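Local coordinates for putative regulator (PDB 3HFI), which is of unknown function but probably regulates transcription, its UTRA-type domain being likely to respond to a small effector molecule, at residues 135-140 against 146-151; 94-97 against 101-104; 57-60 against 65-68; 32-37 against 70-75; 39-42 against 47-50. All coordinates share one frame; numbering follows the deposited sequence.

Contact 1 of 5, residues 135-140 against 146-151; sequences EQLVFF and VEFGNV
Val-138 O receives two backbone N-H groups from the facing strand. Val-146 N meets Val-138 O at 2.9 Å in an almost straight bond (177°), while Glu-147 N reaches the same oxygen by a weak one. Beyond this doubled partner the strands pair regularly: Val-138 N reaches Glu-147 O at 2.9 Å, and Gln-136 and Gly-149 exchange both of their N-H...O bonds. Val-146, which shares Val-138 with Glu-147 in the bulge, lays its CB over one face of the Phe-140 ring, 4.0 Å from the centroid. On the face carrying Glu-135, Leu-137 and Phe-148, the Leu-137 CD1 methyl meets Phe-148 CD1 at 4.0 Å. Glu-135 OE2 approaches the edge of the Phe-148 ring, close to its plane, 3.7 Å from CZ, and this oxygen is held by Tyr-39 OH. The other face carries Gln-136, Val-138 and Glu-147. Glu-147 CG is anti to the backbone N and the chain bends at chi2 (-88°), which sets OE1 3.5 Å from Val-138 CG2, while OE2 bonds to Asn-71. The amide of Gln-136 is taken by backbone atoms of Tyr-159 and Gly-161 of the second subunit. The whole is a buried antiparallel beta hairpin with a classic bulge, set within the sheet of the UTRA domain.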
loop_
_atom_site.group_PDB
_atom_site.type_symbol
_atom_site.label_atom_id
_atom_site.label_comp_id
_atom_site.label_asym_id
_atom_site.label_seq_id
_atom_site.Cartn_x
_atom_site.Cartn_y
_atom_site.Cartn_z
ATOM N N GLU A 135 -0.765 10.077 1.705
ATOM C CA GLU A 135 -1.256 9.996 3.098
ATOM C C GLU A 135 -1.815 8.610 3.268
ATOM O O GLU A 135 -2.623 8.194 2.466
ATOM C CB GLU A 135 -2.412 10.945 3.390
ATOM C CG GLU A 135 -2.114 12.391 3.377
ATOM C CD GLU A 135 -3.383 13.221 3.667
ATOM O OE1 GLU A 135 -4.481 12.846 3.232
ATOM O OE2 GLU A 135 -3.310 14.224 4.336
ATOM N N GLN A 136 -1.468 7.933 4.347
ATOM C CA GLN A 136 -1.924 6.596 4.574
ATOM C C GLN A 136 -2.440 6.457 5.981
ATOM O O GLN A 136 -1.763 6.843 6.946
ATOM C CB GLN A 136 -0.759 5.643 4.418
ATOM C CG GLN A 136 -1.192 4.177 4.590
ATOM C CD GLN A 136 -0.065 3.230 4.452
ATOM O OE1 GLN A 136 0.901 3.258 5.268
ATOM N NE2 GLN A 136 -0.134 2.369 3.399
ATOM N N LEU A 137 -3.617 5.892 6.112
ATOM C CA LEU A 137 -4.225 5.661 7.405
ATOM C C LEU A 137 -4.229 4.148 7.579
ATOM O O LEU A 137 -4.701 3.456 6.730
ATOM C CB LEU A 137 -5.647 6.256 7.435
ATOM C CG LEU A 137 -6.367 6.367 8.776
ATOM C CD1 LEU A 137 -5.528 7.049 9.840
ATOM C CD2 LEU A 137 -7.726 7.062 8.645
ATOM N N VAL A 138 -3.732 3.682 8.717
ATOM C CA VAL A 138 -3.559 2.268 9.061
ATOM C C VAL A 138 -4.434 1.943 10.270
ATOM O O VAL A 138 -4.464 2.714 11.225
ATOM C CB VAL A 138 -2.058 1.962 9.337
ATOM C CG1 VAL A 138 -1.855 0.480 9.731
ATOM C CG2 VAL A 138 -1.204 2.309 8.064
ATOM N N PHE A 139 -5.180 0.823 10.198
ATOM C CA PHE A 139 -6.239 0.478 11.141
ATOM C C PHE A 139 -5.995 -0.908 11.697
ATOM O O PHE A 139 -5.581 -1.824 10.963
ATOM C CB PHE A 139 -7.587 0.365 10.464
ATOM C CG PHE A 139 -8.131 1.635 9.874
ATOM C CD1 PHE A 139 -9.223 2.255 10.437
ATOM C CD2 PHE A 139 -7.633 2.125 8.686
ATOM C CE1 PHE A 139 -9.789 3.391 9.836
ATOM C CE2 PHE A 139 -8.167 3.254 8.060
ATOM C CZ PHE A 139 -9.266 3.891 8.645
ATOM N N PHE A 140 -6.312 -1.082 12.981
ATOM C CA PHE A 140 -6.523 -2.399 13.531
ATOM C C PHE A 140 -7.880 -2.964 13.160
ATOM O O PHE A 140 -8.036 -4.128 12.858
ATOM C CB PHE A 140 -6.465 -2.302 15.039
ATOM C CG PHE A 140 -5.095 -2.043 15.595
ATOM C CD1 PHE A 140 -3.976 -2.740 15.132
ATOM C CD2 PHE A 140 -4.930 -1.121 16.615
ATOM C CE1 PHE A 140 -2.724 -2.502 15.694
ATOM C CE2 PHE A 140 -3.668 -0.909 17.214
ATOM C CZ PHE A 140 -2.585 -1.591 16.752
ATOM N N VAL A 146 -4.822 3.357 13.988
ATOM C CA VAL A 146 -3.678 3.357 14.896
ATOM C C VAL A 146 -2.566 4.303 14.431
ATOM O O VAL A 146 -1.819 4.830 15.261
ATOM C CB VAL A 146 -3.104 1.971 15.145
ATOM C CG1 VAL A 146 -2.568 1.290 13.856
ATOM C CG2 VAL A 146 -1.973 2.053 16.225
ATOM N N GLU A 147 -2.459 4.545 13.123
ATOM C CA GLU A 147 -1.322 5.305 12.610
ATOM C C GLU A 147 -1.718 6.036 11.371
ATOM O O GLU A 147 -2.529 5.516 10.595
ATOM C CB GLU A 147 -0.125 4.384 12.328
ATOM C CG GLU A 147 1.195 5.090 11.963
ATOM C CD GLU A 147 1.355 5.381 10.487
ATOM O OE1 GLU A 147 0.858 4.588 9.651
ATOM O OE2 GLU A 147 2.010 6.376 10.136
ATOM N N PHE A 148 -1.178 7.254 11.213
ATOM C CA PHE A 148 -1.450 8.163 10.083
ATOM C C PHE A 148 -0.098 8.642 9.577
ATOM O O PHE A 148 0.634 9.351 10.292
ATOM C CB PHE A 148 -2.320 9.372 10.508
ATOM C CG PHE A 148 -2.592 10.330 9.401
ATOM C CD1 PHE A 148 -3.270 9.915 8.266
ATOM C CD2 PHE A 148 -2.149 11.631 9.462
ATOM C CE1 PHE A 148 -3.498 10.761 7.232
ATOM C CE2 PHE A 148 -2.373 12.512 8.381
ATOM C CZ PHE A 148 -3.052 12.091 7.322
ATOM N N GLY A 149 0.254 8.194 8.378
ATOM C CA GLY A 149 1.547 8.452 7.777
ATOM C C GLY A 149 1.467 9.351 6.572
ATOM O O GLY A 149 0.500 9.306 5.799
ATOM N N ASN A 150 2.489 10.174 6.429
ATOM C CA ASN A 150 2.709 10.998 5.261
ATOM C C ASN A 150 4.010 10.553 4.645
ATOM O O ASN A 150 5.036 10.520 5.348
ATOM C CB ASN A 150 2.871 12.448 5.660
ATOM C CG ASN A 150 1.550 13.131 5.873
ATOM O OD1 ASN A 150 1.080 13.818 4.997
ATOM N ND2 ASN A 150 0.931 12.928 7.024
ATOM N N VAL A 151 3.985 10.220 3.351
ATOM C CA VAL A 151 5.153 9.644 2.687
ATOM C C VAL A 151 5.520 10.519 1.504
ATOM O O VAL A 151 4.647 10.916 0.741
ATOM C CB VAL A 151 4.889 8.211 2.229
ATOM C CG1 VAL A 151 6.095 7.637 1.582
ATOM C CG2 VAL A 151 4.493 7.343 3.423
HETATM O O HOH W 1 1.428 4.652 7.189
#

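Contact 2 of 5, residues 94-97 against 101-104; sequences TIES and RKIR
The carboxylate of Glu-96 presents OE2 to the backbone of the following loop, where Ile-103 N donates to it at 2.9 Å. The bond is fairly straight (165°) and arrives on the anti side of the oxygen, 18° out of the carboxylate plane. Nearer the helix, CB and CG of Glu-96 lie against Arg-101 O, CG at 3.5 Å. Glu-96 CG stands anti to the carbonyl carbon (chi1 -72°), and the extended chain beyond it carries the acid across from the helix to the loop. The same OE2 is 3.6 Å from Ile-103 CB. Between the backbones there is one weak bond, from Arg-101 N to Glu-96 O; Ser-99 OG also bonds to both of these atoms at the close of helix 91-99. Ile-95 CG2 and Ile-103 CD1 meet loosely at 4.5 Å, and Ile-103 also packs on Leu-160 of the second subunit. A side-chain carboxylate thus satisfies a backbone N-H of the loop through one well-aligned bond, with Lys-157 of the second subunit as a long, weak ion-pair partner of OE1.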
loop_
_atom_site.group_PDB
_atom_site.type_symbol
_atom_site.label_atom_id
_atom_site.label_comp_id
_atom_site.label_asym_id
_atom_site.label_seq_id
_atom_site.Cartn_x
_atom_site.Cartn_y
_atom_site.Cartn_z
ATOM N N THR A 94 6.143 -3.853 15.612
ATOM C CA THR A 94 6.182 -3.424 16.993
ATOM C C THR A 94 4.823 -2.917 17.487
ATOM O O THR A 94 4.449 -3.145 18.637
ATOM C CB THR A 94 7.279 -2.339 17.224
ATOM O OG1 THR A 94 8.567 -2.830 16.800
ATOM C CG2 THR A 94 7.374 -1.947 18.685
ATOM N N ILE A 95 4.113 -2.195 16.640
ATOM C CA ILE A 95 2.743 -1.755 16.909
ATOM C C ILE A 95 1.914 -3.007 17.219
ATOM O O ILE A 95 1.216 -3.057 18.229
ATOM C CB ILE A 95 2.219 -0.921 15.702
ATOM C CG1 ILE A 95 2.924 0.459 15.694
ATOM C CG2 ILE A 95 0.696 -0.796 15.683
ATOM C CD1 ILE A 95 2.549 1.388 14.490
ATOM N N GLU A 96 2.083 -4.054 16.406
ATOM C CA GLU A 96 1.298 -5.273 16.555
ATOM C C GLU A 96 1.630 -5.999 17.834
ATOM O O GLU A 96 0.707 -6.343 18.545
ATOM C CB GLU A 96 1.433 -6.200 15.324
ATOM C CG GLU A 96 0.716 -5.672 14.074
ATOM C CD GLU A 96 0.616 -6.705 12.989
ATOM O OE1 GLU A 96 1.484 -7.594 12.974
ATOM O OE2 GLU A 96 -0.345 -6.708 12.182
ATOM N N SER A 97 2.915 -6.175 18.169
ATOM C CA SER A 97 3.273 -6.789 19.429
ATOM C C SER A 97 2.768 -6.078 20.655
ATOM O O SER A 97 2.230 -6.714 21.573
ATOM C CB SER A 97 4.799 -6.903 19.636
ATOM O OG SER A 97 5.477 -7.455 18.532
ATOM N N ARG A 101 -2.740 -6.574 18.737
ATOM C CA ARG A 101 -3.778 -6.440 17.724
ATOM C C ARG A 101 -3.125 -6.619 16.354
ATOM O O ARG A 101 -1.971 -6.263 16.210
ATOM C CB ARG A 101 -4.416 -5.071 17.797
ATOM C CG ARG A 101 -5.220 -4.839 19.028
ATOM C CD ARG A 101 -5.830 -3.396 19.071
ATOM N NE ARG A 101 -6.530 -3.134 20.354
ATOM C CZ ARG A 101 -7.831 -3.291 20.543
ATOM N NH1 ARG A 101 -8.587 -3.747 19.553
ATOM N NH2 ARG A 101 -8.379 -3.045 21.730
ATOM N N LYS A 102 -3.847 -7.148 15.360
ATOM C CA LYS A 102 -3.356 -7.225 14.006
ATOM C C LYS A 102 -3.831 -6.008 13.249
ATOM O O LYS A 102 -4.930 -5.537 13.451
ATOM C CB LYS A 102 -3.822 -8.537 13.308
ATOM C CG LYS A 102 -3.104 -9.796 13.882
ATOM C CD LYS A 102 -3.978 -11.059 14.015
ATOM C CE LYS A 102 -3.692 -11.869 15.369
ATOM N NZ LYS A 102 -4.482 -13.204 15.672
ATOM N N ILE A 103 -2.978 -5.509 12.367
ATOM C CA ILE A 103 -3.352 -4.553 11.327
ATOM C C ILE A 103 -4.139 -5.208 10.217
ATOM O O ILE A 103 -3.673 -6.146 9.592
ATOM C CB ILE A 103 -2.097 -3.846 10.784
ATOM C CG1 ILE A 103 -1.499 -2.989 11.931
ATOM C CG2 ILE A 103 -2.430 -3.000 9.532
ATOM C CD1 ILE A 103 -0.149 -2.448 11.597
ATOM N N ARG A 104 -5.365 -4.733 10.013
ATOM C CA ARG A 104 -6.284 -5.289 9.097
ATOM C C ARG A 104 -6.693 -4.448 7.911
ATOM O O ARG A 104 -7.202 -5.038 6.955
ATOM C CB ARG A 104 -7.556 -5.706 9.816
ATOM C CG ARG A 104 -7.277 -6.665 10.986
ATOM C CD ARG A 104 -8.572 -7.194 11.545
ATOM N NE ARG A 104 -8.294 -7.922 12.768
ATOM C CZ ARG A 104 -8.079 -9.219 12.840
ATOM N NH1 ARG A 104 -8.162 -9.986 11.739
ATOM N NH2 ARG A 104 -7.820 -9.774 14.041
#

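Contact 3 of 5, residues 57-60 against 65-68; sequences RLRS and KAML
A classic beta bulge marks the hairpin of strands 51-60 and 65-73: Ala-66 and Met-67 both face Arg-59. Arg-59 O accepts from Met-67 N at 3.0 Å and from Ala-66 N at 2.8 Å, both donors lying in the plane of the carbonyl, although the Ala-66 bond is clearly bent (137°). In return Arg-59 N donates to Met-67 O at 2.8 Å, nearly in line with the carbonyl. The extra residue shifts the register by one, and Ser-60 pairs with Lys-65 instead of Ala-66. These are the second and third strands of the antiparallel sheet. On one face Arg-59 and Met-67 run side by side in the same direction, Arg-59 CB touching Met-67 CG at 3.7 Å. Farther out, Arg-59 CD meets Met-67 CE at 3.9 Å, and the sulfur sits obliquely to the guanidinium. Met-67 CG is tucked between the backbone N and the carbonyl carbon (chi1 60°), a rotation that brings it beside the arginine stem. On the other face Leu-58 CD1 lies 4.1 Å from Leu-68 CD1, and both leucines pack on Leu-123 of helix 117-123. Leu-58 turns its second methyl, CD2, to Lys-65 CG at 3.9 Å, crossing the aliphatic part of the lysine, while Ser-60 CB rests against Lys-65 CA.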
loop_
_atom_site.group_PDB
_atom_site.type_symbol
_atom_site.label_atom_id
_atom_site.label_comp_id
_atom_site.label_asym_id
_atom_site.label_seq_id
_atom_site.Cartn_x
_atom_site.Cartn_y
_atom_site.Cartn_z
ATOM N N ARG A 57 11.318 9.042 9.400
ATOM C CA ARG A 57 12.153 7.914 8.981
ATOM C C ARG A 57 12.526 8.062 7.526
ATOM O O ARG A 57 11.696 8.465 6.708
ATOM C CB ARG A 57 11.388 6.616 9.196
ATOM C CG ARG A 57 11.286 6.272 10.676
ATOM C CD ARG A 57 10.040 5.524 10.966
ATOM N NE ARG A 57 10.183 4.177 10.493
ATOM C CZ ARG A 57 9.354 3.549 9.657
ATOM N NH1 ARG A 57 8.245 4.094 9.149
ATOM N NH2 ARG A 57 9.650 2.314 9.322
ATOM N N LEU A 58 13.792 7.775 7.219
ATOM C CA LEU A 58 14.299 7.939 5.873
ATOM C C LEU A 58 14.616 6.545 5.393
ATOM O O LEU A 58 15.379 5.817 6.024
ATOM C CB LEU A 58 15.541 8.844 5.832
ATOM C CG LEU A 58 16.116 9.174 4.446
ATOM C CD1 LEU A 58 15.248 10.169 3.695
ATOM C CD2 LEU A 58 17.524 9.711 4.569
ATOM N N ARG A 59 13.971 6.150 4.315
ATOM C CA ARG A 59 14.140 4.808 3.816
ATOM C C ARG A 59 15.002 4.897 2.603
ATOM O O ARG A 59 14.676 5.647 1.690
ATOM C CB ARG A 59 12.832 4.206 3.416
ATOM C CG ARG A 59 13.018 3.019 2.507
ATOM C CD ARG A 59 11.826 2.109 2.629
ATOM N NE ARG A 59 11.671 1.762 4.037
ATOM C CZ ARG A 59 10.529 1.401 4.606
ATOM N NH1 ARG A 59 9.400 1.329 3.898
ATOM N NH2 ARG A 59 10.509 1.115 5.900
ATOM N N SER A 60 16.102 4.147 2.601
ATOM C CA SER A 60 16.958 4.055 1.423
ATOM C C SER A 60 17.000 2.620 0.873
ATOM O O SER A 60 16.993 1.615 1.609
ATOM C CB SER A 60 18.353 4.636 1.693
ATOM O OG SER A 60 18.874 4.202 2.928
ATOM N N LYS A 65 18.509 6.994 -1.396
ATOM C CA LYS A 65 17.363 7.422 -0.573
ATOM C C LYS A 65 16.072 7.335 -1.386
ATOM O O LYS A 65 15.909 8.056 -2.377
ATOM C CB LYS A 65 17.549 8.853 -0.058
ATOM C CG LYS A 65 18.746 9.042 0.873
ATOM C CD LYS A 65 19.190 10.513 0.954
ATOM C CE LYS A 65 20.724 10.649 1.115
ATOM N NZ LYS A 65 21.115 10.616 2.569
ATOM N N ALA A 66 15.181 6.435 -0.960
ATOM C CA ALA A 66 13.896 6.182 -1.618
ATOM C C ALA A 66 12.822 7.167 -1.138
ATOM O O ALA A 66 12.285 7.927 -1.942
ATOM C CB ALA A 66 13.427 4.736 -1.371
ATOM N N MET A 67 12.526 7.174 0.161
ATOM C CA MET A 67 11.415 7.947 0.631
ATOM C C MET A 67 11.596 8.451 2.049
ATOM O O MET A 67 12.348 7.875 2.839
ATOM C CB MET A 67 10.150 7.098 0.566
ATOM C CG MET A 67 10.205 5.843 1.393
ATOM S SD MET A 67 8.906 4.619 0.957
ATOM C CE MET A 67 9.802 3.682 -0.261
ATOM N N LEU A 68 10.885 9.533 2.349
ATOM C CA LEU A 68 10.810 10.120 3.686
ATOM C C LEU A 68 9.421 9.827 4.249
ATOM O O LEU A 68 8.421 10.097 3.603
ATOM C CB LEU A 68 11.110 11.619 3.595
ATOM C CG LEU A 68 11.104 12.445 4.873
ATOM C CD1 LEU A 68 12.283 12.108 5.792
ATOM C CD2 LEU A 68 11.158 13.872 4.382
#

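Contact 4 of 5, residues 32-37 against 70-75; sequences RIEPAN and ENRINI
Both oxygens of the Glu-34 carboxylate are taken by arginines, OE2 by Arg-72 NE at 3.0 Å and OE1 by Arg-32 NH2 at 2.8 Å. This salt-bridge network lies on one side of the antiparallel sheet and reaches from strand 26-35 to strand 65-73 over the intervening strand 51-60. Arg-72 NE uses its N-H at the edge of the guanidinium, near its plane, and meets OE2 almost in line with the C-O bond; carboxylate and guanidinium are turned 35° apart. Arg-32 NH2 comes to the syn side of OE1, tilted 29° from the carboxylate plane, and NE adds a weak second bond. Glu-34 CG occupies the crowded position between backbone N and carbonyl carbon (chi1 61°), and the extended chain beyond it carries the acid to both partners. Two positive groups sharing one carboxylate would be expected to favour its ionised form. Arg-32 also makes a cation-pi contact with Tyr-54, while Arg-72 packs on Asn-150. Nearer the strand ends, Ile-33 CD1 meets Ile-75 CD1 methyl to methyl at 4.2 Å.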
loop_
_atom_site.group_PDB
_atom_site.type_symbol
_atom_site.label_atom_id
_atom_site.label_comp_id
_atom_site.label_asym_id
_atom_site.label_seq_id
_atom_site.Cartn_x
_atom_site.Cartn_y
_atom_site.Cartn_z
ATOM N N ARG A 32 9.188 12.563 18.361
ATOM C CA ARG A 32 8.625 13.603 19.190
ATOM C C ARG A 32 7.275 13.150 19.678
ATOM O O ARG A 32 6.578 12.477 18.918
ATOM C CB ARG A 32 8.309 14.758 18.271
ATOM C CG ARG A 32 8.518 16.034 18.797
ATOM C CD ARG A 32 8.698 17.011 17.611
ATOM N NE ARG A 32 7.590 16.996 16.624
ATOM C CZ ARG A 32 7.775 17.170 15.305
ATOM N NH1 ARG A 32 9.023 17.308 14.818
ATOM N NH2 ARG A 32 6.726 17.144 14.456
ATOM N N ILE A 33 6.906 13.521 20.900
ATOM C CA ILE A 33 5.536 13.337 21.376
ATOM C C ILE A 33 4.898 14.704 21.112
ATOM O O ILE A 33 5.463 15.715 21.523
ATOM C CB ILE A 33 5.444 13.058 22.880
ATOM C CG1 ILE A 33 6.168 11.741 23.242
ATOM C CG2 ILE A 33 4.002 13.030 23.345
ATOM C CD1 ILE A 33 5.759 10.641 22.368
ATOM N N GLU A 34 3.785 14.758 20.401
ATOM C CA GLU A 34 3.199 16.063 20.179
ATOM C C GLU A 34 1.671 15.960 20.293
ATOM O O GLU A 34 1.131 14.891 20.073
ATOM C CB GLU A 34 3.584 16.562 18.769
ATOM C CG GLU A 34 3.060 15.634 17.674
ATOM C CD GLU A 34 3.340 16.130 16.183
ATOM O OE1 GLU A 34 4.316 16.877 15.952
ATOM O OE2 GLU A 34 2.554 15.731 15.270
ATOM N N PRO A 35 0.993 17.087 20.594
ATOM C CA PRO A 35 -0.461 17.066 20.585
ATOM C C PRO A 35 -0.971 16.845 19.169
ATOM O O PRO A 35 -0.453 17.461 18.240
ATOM C CB PRO A 35 -0.876 18.445 21.127
ATOM C CG PRO A 35 0.379 19.020 21.759
ATOM C CD PRO A 35 1.551 18.404 20.977
ATOM N N ALA A 36 -1.922 15.927 18.983
ATOM C CA ALA A 36 -2.568 15.730 17.671
ATOM C C ALA A 36 -3.280 17.001 17.223
ATOM O O ALA A 36 -4.082 17.583 17.983
ATOM C CB ALA A 36 -3.516 14.614 17.722
ATOM N N ASN A 37 -2.966 17.494 16.019
ATOM C CA ASN A 37 -3.722 18.659 15.517
ATOM C C ASN A 37 -5.074 18.191 15.038
ATOM O O ASN A 37 -5.342 16.986 15.042
ATOM C CB ASN A 37 -2.969 19.476 14.453
ATOM C CG ASN A 37 -2.819 18.753 13.133
ATOM O OD1 ASN A 37 -3.635 17.937 12.743
ATOM N ND2 ASN A 37 -1.734 19.078 12.429
ATOM N N GLU A 70 6.818 10.135 7.566
ATOM C CA GLU A 70 6.425 10.763 8.842
ATOM C C GLU A 70 5.228 10.018 9.378
ATOM O O GLU A 70 4.133 10.084 8.795
ATOM C CB GLU A 70 6.050 12.198 8.573
ATOM C CG GLU A 70 7.186 12.945 8.044
ATOM C CD GLU A 70 6.817 14.377 7.837
ATOM O OE1 GLU A 70 6.272 14.694 6.746
ATOM O OE2 GLU A 70 7.110 15.179 8.762
ATOM N N ASN A 71 5.441 9.229 10.415
ATOM C CA ASN A 71 4.400 8.453 11.039
ATOM C C ASN A 71 3.848 9.202 12.269
ATOM O O ASN A 71 4.618 9.791 13.034
ATOM C CB ASN A 71 4.964 7.092 11.514
ATOM C CG ASN A 71 5.606 6.300 10.430
ATOM O OD1 ASN A 71 6.810 6.038 10.452
ATOM N ND2 ASN A 71 4.788 5.843 9.492
ATOM N N ARG A 72 2.544 9.158 12.479
ATOM C CA ARG A 72 1.931 9.664 13.667
ATOM C C ARG A 72 1.044 8.547 14.225
ATOM O O ARG A 72 0.113 8.080 13.580
ATOM C CB ARG A 72 1.112 10.879 13.317
ATOM C CG ARG A 72 1.960 12.144 13.168
ATOM C CD ARG A 72 1.211 13.262 12.611
ATOM N NE ARG A 72 1.991 14.515 12.577
ATOM C CZ ARG A 72 2.609 14.970 11.488
ATOM N NH1 ARG A 72 2.619 14.271 10.382
ATOM N NH2 ARG A 72 3.277 16.096 11.518
ATOM N N ILE A 73 1.352 8.157 15.451
ATOM C CA ILE A 73 0.884 6.926 16.095
ATOM C C ILE A 73 0.082 7.221 17.364
ATOM O O ILE A 73 0.549 7.980 18.228
ATOM C CB ILE A 73 2.093 6.020 16.466
ATOM C CG1 ILE A 73 2.880 5.653 15.195
ATOM C CG2 ILE A 73 1.568 4.772 17.106
ATOM C CD1 ILE A 73 4.405 5.752 15.348
ATOM N N ASN A 74 -1.126 6.639 17.464
ATOM C CA ASN A 74 -1.915 6.716 18.678
ATOM C C ASN A 74 -1.282 5.809 19.727
ATOM O O ASN A 74 -1.448 4.593 19.711
ATOM C CB ASN A 74 -3.342 6.256 18.403
ATOM C CG ASN A 74 -4.213 6.354 19.607
ATOM O OD1 ASN A 74 -3.768 6.777 20.677
ATOM N ND2 ASN A 74 -5.471 6.007 19.447
ATOM N N ILE A 75 -0.575 6.395 20.655
ATOM C CA ILE A 75 0.189 5.640 21.641
ATOM C C ILE A 75 -0.677 4.974 22.725
ATOM O O ILE A 75 -0.264 3.986 23.340
ATOM C CB ILE A 75 1.317 6.515 22.252
ATOM C CG1 ILE A 75 0.808 7.777 22.908
ATOM C CG2 ILE A 75 2.258 6.997 21.188
ATOM C CD1 ILE A 75 1.938 8.870 22.918
#

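Contact 5 of 5, residues 39-42 against 47-50; sequences YVAE and TPGQ
Van der Waals packing joins Ala-41 to Pro-48, and it is carried by a single methyl. Ala-41 CB points from helix 38-44 at the loop and comes over one face of the proline ring. This CB is 3.5 Å from both Pro-48 N and Pro-48 CA, closer than to the outer ring atoms CD and CG, which means that the backbone side of the ring is approached more closely than its outer rim. The same methyl touches Thr-47 C at 3.9 Å, and Ala-36 and Ile-46 pack against Ala-41 as well, burying it.

Hydrogen bonding is confined to each side of the contact and to its surroundings. Gln-50 N donates to Thr-47 O at 3.1 Å, closing the turn that presents the proline. Gly-49 and Gln-50 in addition bond through their backbones to Ala-36, which ties the turn to the chain just ahead of the helix. At the helix start, Asn-37 OD1 caps Val-40 N.

Gly-49 has a positive phi of 93°, a conformation in which a CB would collide with the carbonyl oxygen of Pro-48, and the proline before it has the extended angles expected of the second position. Thr-47 to Gln-50 is accordingly a type II beta turn with Pro-Gly at its corners, packed on the helix within the strand-helix-strand connection between two neighbouring antiparallel strands.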
loop_
_atom_site.group_PDB
_atom_site.type_symbol
_atom_site.label_atom_id
_atom_site.label_comp_id
_atom_site.label_asym_id
_atom_site.label_seq_id
_atom_site.Cartn_x
_atom_site.Cartn_y
_atom_site.Cartn_z
ATOM N N TYR A 39 -6.585 18.006 12.233
ATOM C CA TYR A 39 -6.667 17.108 11.037
ATOM C C TYR A 39 -6.222 15.725 11.383
ATOM O O TYR A 39 -6.877 14.756 11.073
ATOM C CB TYR A 39 -5.786 17.663 9.939
ATOM C CG TYR A 39 -5.798 16.849 8.672
ATOM C CD1 TYR A 39 -6.957 16.792 7.881
ATOM C CD2 TYR A 39 -4.643 16.173 8.244
ATOM C CE1 TYR A 39 -6.977 16.086 6.693
ATOM C CE2 TYR A 39 -4.653 15.446 7.035
ATOM C CZ TYR A 39 -5.836 15.409 6.271
ATOM O OH TYR A 39 -5.923 14.691 5.089
ATOM N N VAL A 40 -5.096 15.638 12.086
ATOM C CA VAL A 40 -4.578 14.356 12.491
ATOM C C VAL A 40 -5.502 13.649 13.488
ATOM O O VAL A 40 -5.707 12.417 13.432
ATOM C CB VAL A 40 -3.189 14.507 13.080
ATOM C CG1 VAL A 40 -2.795 13.225 13.774
ATOM C CG2 VAL A 40 -2.156 14.845 11.972
ATOM N N ALA A 41 -6.070 14.426 14.416
ATOM C CA ALA A 41 -6.988 13.852 15.379
ATOM C C ALA A 41 -8.199 13.256 14.684
ATOM O O ALA A 41 -8.609 12.171 15.043
ATOM C CB ALA A 41 -7.400 14.902 16.479
ATOM N N GLU A 42 -8.787 13.960 13.725
ATOM C CA GLU A 42 -9.910 13.428 12.890
ATOM C C GLU A 42 -9.526 12.136 12.149
ATOM O O GLU A 42 -10.227 11.118 12.191
ATOM C CB GLU A 42 -10.347 14.552 11.900
ATOM C CG GLU A 42 -11.391 14.262 10.761
ATOM C CD GLU A 42 -11.352 15.384 9.614
ATOM O OE1 GLU A 42 -10.979 16.572 9.911
ATOM O OE2 GLU A 42 -11.679 15.085 8.414
ATOM N N THR A 47 -9.244 12.691 20.312
ATOM C CA THR A 47 -9.562 14.061 20.708
ATOM C C THR A 47 -8.410 14.950 20.254
ATOM O O THR A 47 -7.259 14.648 20.500
ATOM C CB THR A 47 -9.808 14.136 22.199
ATOM O OG1 THR A 47 -10.808 13.162 22.532
ATOM C CG2 THR A 47 -10.258 15.536 22.659
ATOM N N PRO A 48 -8.715 16.036 19.550
ATOM C CA PRO A 48 -7.703 17.024 19.261
ATOM C C PRO A 48 -6.918 17.339 20.522
ATOM O O PRO A 48 -7.491 17.539 21.627
ATOM C CB PRO A 48 -8.515 18.257 18.874
ATOM C CG PRO A 48 -9.848 17.622 18.203
ATOM C CD PRO A 48 -10.057 16.354 18.987
ATOM N N GLY A 49 -5.605 17.425 20.356
ATOM C CA GLY A 49 -4.698 17.733 21.481
ATOM C C GLY A 49 -4.108 16.516 22.215
ATOM O O GLY A 49 -3.163 16.643 23.051
ATOM N N GLN A 50 -4.658 15.346 21.949
ATOM C CA GLN A 50 -4.164 14.158 22.583
ATOM C C GLN A 50 -2.755 13.859 22.105
ATOM O O GLN A 50 -2.511 13.925 20.934
ATOM C CB GLN A 50 -5.026 12.986 22.203
ATOM C CG GLN A 50 -4.673 11.782 22.985
ATOM C CD GLN A 50 -5.709 10.748 22.885
ATOM O OE1 GLN A 50 -6.777 10.915 23.458
ATOM N NE2 GLN A 50 -5.422 9.653 22.183
#

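Contacts 1 and 3 are both bulged hairpins of the same sheet, bound by backbone bonds, but contact 1 is buried, its centre about 6 Å from the centre of the chain, and contact 3 is partly buried. Contact 4 lies on the surface and works through charge; it shares strand 65-73 with contact 3, and Arg-57 NH1 bonds to Asn-71 OD1 between them. The same strand borders contact 1, where Phe-148 N meets Arg-72 O. Contacts 2 and 5 each fold a loop back on the helix before it, by a carboxylate in one and a lone methyl in the other. Contacts 1 and 2 also touch the second subunit, whereas 3, 4 and 5 do not.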